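Local structure of globin protein (Ramazzottius varieornatus, 5ZIQ) at residues Val32-Arg40 with Leu134-Leu142. The protein binds a hexacoordinated heme and, like other globins, may bind or carry oxygen, though its physiological role is unknown. Sequence-based numbering, arbitrary orientation.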
loop_
_atom_site.group_PDB
_atom_site.type_symbol
_atom_site.label_atom_id
_atom_site.label_comp_id
_atom_site.label_asym_id
_atom_site.label_seq_id
_atom_site.Cartn_x
_atom_site.Cartn_y
_atom_site.Cartn_z
ATOM N N VAL A 32 6.233 4.992 12.609
ATOM C CA VAL A 32 4.955 5.291 13.248
ATOM C C VAL A 32 4.688 6.809 13.248
ATOM O O VAL A 32 3.567 7.233 12.936
ATOM C CB VAL A 32 4.887 4.649 14.656
ATOM C CG1 VAL A 32 3.647 5.097 15.428
ATOM C CG2 VAL A 32 4.905 3.136 14.524
ATOM N N LYS A 33 5.701 7.622 13.593
ATOM C CA LYS A 33 5.513 9.091 13.594
ATOM C C LYS A 33 5.205 9.627 12.206
ATOM O O LYS A 33 4.307 10.462 12.037
ATOM C CB LYS A 33 6.752 9.829 14.083
ATOM C CG LYS A 33 7.004 9.913 15.564
ATOM C CD LYS A 33 7.991 11.073 15.819
ATOM C CE LYS A 33 9.351 10.909 15.116
ATOM N NZ LYS A 33 10.410 11.810 15.663
ATOM N N SER A 34 5.963 9.167 11.212
ATOM C CA SER A 34 5.790 9.629 9.844
ATOM C C SER A 34 4.431 9.220 9.286
ATOM O O SER A 34 3.707 10.021 8.673
ATOM C CB SER A 34 6.905 9.056 8.975
ATOM O OG SER A 34 6.685 9.387 7.629
ATOM N N TRP A 35 4.059 7.975 9.549
ATOM C CA TRP A 35 2.789 7.461 9.072
ATOM C C TRP A 35 1.623 8.204 9.698
ATOM O O TRP A 35 0.603 8.373 9.038
ATOM C CB TRP A 35 2.645 5.962 9.351
ATOM C CG TRP A 35 1.467 5.398 8.648
ATOM C CD1 TRP A 35 0.225 5.218 9.154
ATOM C CD2 TRP A 35 1.414 4.962 7.274
ATOM N NE1 TRP A 35 -0.602 4.687 8.196
ATOM C CE2 TRP A 35 0.104 4.507 7.033
ATOM C CE3 TRP A 35 2.364 4.881 6.239
ATOM C CZ2 TRP A 35 -0.297 3.992 5.787
ATOM C CZ3 TRP A 35 1.981 4.352 5.013
ATOM C CH2 TRP A 35 0.654 3.919 4.786
ATOM N N LYS A 36 1.768 8.606 10.967
ATOM C CA LYS A 36 0.679 9.313 11.646
ATOM C C LYS A 36 0.331 10.555 10.830
ATOM O O LYS A 36 -0.848 10.816 10.551
ATOM C CB LYS A 36 1.010 9.653 13.125
ATOM C CG LYS A 36 -0.185 10.235 13.895
ATOM C CD LYS A 36 -1.333 9.243 13.933
ATOM C CE LYS A 36 -2.468 9.714 14.819
ATOM N NZ LYS A 36 -3.726 8.950 14.547
ATOM N N THR A 37 1.359 11.281 10.392
ATOM C CA THR A 37 1.162 12.436 9.512
ATOM C C THR A 37 0.478 12.059 8.182
ATOM O O THR A 37 -0.531 12.664 7.782
ATOM C CB THR A 37 2.494 13.161 9.275
ATOM O OG1 THR A 37 3.041 13.520 10.551
ATOM C CG2 THR A 37 2.303 14.417 8.417
ATOM N N PHE A 38 1.015 11.049 7.512
ATOM C CA PHE A 38 0.483 10.598 6.223
ATOM C C PHE A 38 -0.976 10.151 6.300
ATOM O O PHE A 38 -1.756 10.346 5.351
ATOM C CB PHE A 38 1.342 9.434 5.747
ATOM C CG PHE A 38 0.943 8.882 4.409
ATOM C CD1 PHE A 38 1.029 9.671 3.255
ATOM C CD2 PHE A 38 0.459 7.573 4.300
ATOM C CE1 PHE A 38 0.675 9.149 2.011
ATOM C CE2 PHE A 38 0.104 7.047 3.053
ATOM C CZ PHE A 38 0.213 7.836 1.906
ATOM N N SER A 39 -1.339 9.555 7.434
ATOM C CA SER A 39 -2.643 8.922 7.592
ATOM C C SER A 39 -3.775 9.904 7.757
ATOM O O SER A 39 -4.913 9.476 7.858
ATOM C CB SER A 39 -2.626 7.932 8.762
ATOM O OG SER A 39 -2.612 8.612 9.996
ATOM N N ARG A 40 -3.466 11.205 7.777
ATOM C CA ARG A 40 -4.511 12.220 7.977
ATOM C C ARG A 40 -5.591 12.139 6.879
ATOM O O ARG A 40 -6.784 12.367 7.139
ATOM C CB ARG A 40 -3.883 13.618 8.045
ATOM C CG ARG A 40 -4.882 14.766 8.254
ATOM C CD ARG A 40 -5.732 14.634 9.526
ATOM N NE ARG A 40 -6.737 15.703 9.569
ATOM C CZ ARG A 40 -7.871 15.721 8.879
ATOM N NH1 ARG A 40 -8.222 14.708 8.091
ATOM N NH2 ARG A 40 -8.678 16.773 8.974
ATOM N N LEU A 134 2.642 3.590 -3.559
ATOM C CA LEU A 134 2.648 4.030 -2.168
ATOM C C LEU A 134 3.775 5.017 -1.914
ATOM O O LEU A 134 3.548 6.049 -1.297
ATOM C CB LEU A 134 2.735 2.842 -1.198
ATOM C CG LEU A 134 2.759 3.236 0.283
ATOM C CD1 LEU A 134 1.566 4.094 0.716
ATOM C CD2 LEU A 134 2.834 1.956 1.111
ATOM N N VAL A 135 4.976 4.712 -2.408
ATOM C CA VAL A 135 6.095 5.671 -2.302
ATOM C C VAL A 135 5.739 7.039 -2.908
ATOM O O VAL A 135 5.996 8.080 -2.300
ATOM C CB VAL A 135 7.386 5.083 -2.913
ATOM C CG1 VAL A 135 8.456 6.147 -3.110
ATOM C CG2 VAL A 135 7.891 3.950 -2.034
ATOM N N PHE A 136 5.132 7.027 -4.089
ATOM C CA PHE A 136 4.675 8.267 -4.725
ATOM C C PHE A 136 3.740 9.057 -3.819
ATOM O O PHE A 136 3.898 10.268 -3.659
ATOM C CB PHE A 136 4.004 8.000 -6.071
ATOM C CG PHE A 136 3.463 9.240 -6.721
ATOM C CD1 PHE A 136 4.327 10.190 -7.272
ATOM C CD2 PHE A 136 2.090 9.475 -6.757
ATOM C CE1 PHE A 136 3.825 11.334 -7.872
ATOM C CE2 PHE A 136 1.579 10.626 -7.354
ATOM C CZ PHE A 136 2.452 11.557 -7.900
ATOM N N ALA A 137 2.753 8.373 -3.244
ATOM C CA ALA A 137 1.807 9.049 -2.364
ATOM C C ALA A 137 2.502 9.590 -1.120
ATOM O O ALA A 137 2.210 10.699 -0.683
ATOM C CB ALA A 137 0.654 8.134 -1.992
ATOM N N LEU A 138 3.409 8.795 -0.552
ATOM C CA LEU A 138 4.220 9.249 0.590
ATOM C C LEU A 138 5.047 10.496 0.259
ATOM O O LEU A 138 5.002 11.466 0.992
ATOM C CB LEU A 138 5.117 8.117 1.103
ATOM C CG LEU A 138 4.400 7.002 1.872
ATOM C CD1 LEU A 138 5.301 5.775 1.929
ATOM C CD2 LEU A 138 3.996 7.466 3.275
ATOM N N GLN A 139 5.785 10.463 -0.853
ATOM C CA GLN A 139 6.616 11.616 -1.277
ATOM C C GLN A 139 5.767 12.852 -1.451
ATOM O O GLN A 139 6.106 13.926 -0.962
ATOM C CB GLN A 139 7.255 11.357 -2.628
ATOM C CG GLN A 139 8.314 10.301 -2.657
ATOM C CD GLN A 139 8.914 10.118 -4.039
ATOM O OE1 GLN A 139 8.204 10.078 -5.059
ATOM N NE2 GLN A 139 10.225 9.996 -4.082
ATOM N N THR A 140 4.674 12.694 -2.188
ATOM C CA THR A 140 3.829 13.826 -2.576
ATOM C C THR A 140 3.155 14.443 -1.353
ATOM O O THR A 140 3.087 15.667 -1.213
ATOM C CB THR A 140 2.776 13.403 -3.624
ATOM O OG1 THR A 140 3.431 12.725 -4.699
ATOM C CG2 THR A 140 2.031 14.605 -4.193
ATOM N N THR A 141 2.688 13.593 -0.450
ATOM C CA THR A 141 1.920 14.053 0.697
ATOM C C THR A 141 2.835 14.596 1.781
ATOM O O THR A 141 2.573 15.654 2.358
ATOM C CB THR A 141 1.064 12.900 1.252
ATOM O OG1 THR A 141 0.204 12.419 0.210
ATOM C CG2 THR A 141 0.242 13.334 2.444
ATOM N N LEU A 142 3.900 13.851 2.078
ATOM C CA LEU A 142 4.810 14.259 3.137
ATOM C C LEU A 142 5.758 15.381 2.710
ATOM O O LEU A 142 6.281 16.098 3.565
ATOM C CB LEU A 142 5.602 13.040 3.647
ATOM C CG LEU A 142 4.813 11.971 4.423
ATOM C CD1 LEU A 142 5.673 10.743 4.669
ATOM C CD2 LEU A 142 4.326 12.529 5.753
#
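Phe38, near the end of helix 25-38, drives its ring into helix 127-142, a knob seated in the hole made by Ala137, Leu138, Thr141 and Leu142. In this globin fold the two short helical segments pass at 78°, their axes 10.5 Å apart, and Phe38 is the side chain most covered across the crossing. With CG anti to the backbone N (chi1 -178°), Phe38 reaches across to where Leu138 CD2 sits over one ring face, 3.5 Å from the centroid, in a CH-pi contact. Leu134 CD1 lies 4.0 Å from Phe38 CE2, and Ala137 CB touches CZ. An alanine in place of Phe38 would probably open a gap among these residues and leave the Leu138 methyl without its ring. Trp35 extends this buried side: its six-membered ring touches Leu134 and Leu138, while NE1 turns to Asp93 for a hydrogen bond. Leu134 lies on the heme side, its side chain about 7 Å from the heme. Leu142 is buried too, its CD1 meeting Ser34 OG, which is hydrogen-bonded to Tyr154.

Toward solvent the fit is sparser. Thr37, exposed, offers Leu142 CD2 little more than CB and CG2, the latter at 3.8 Å. Thr141, also exposed, lays its CB and CG2 against Phe38 CD1. Its OG1, at the ring edge, hydrogen-bonds Ala137 O at 2.8 Å, on the opposite face of the carbonyl plane from Thr141 N.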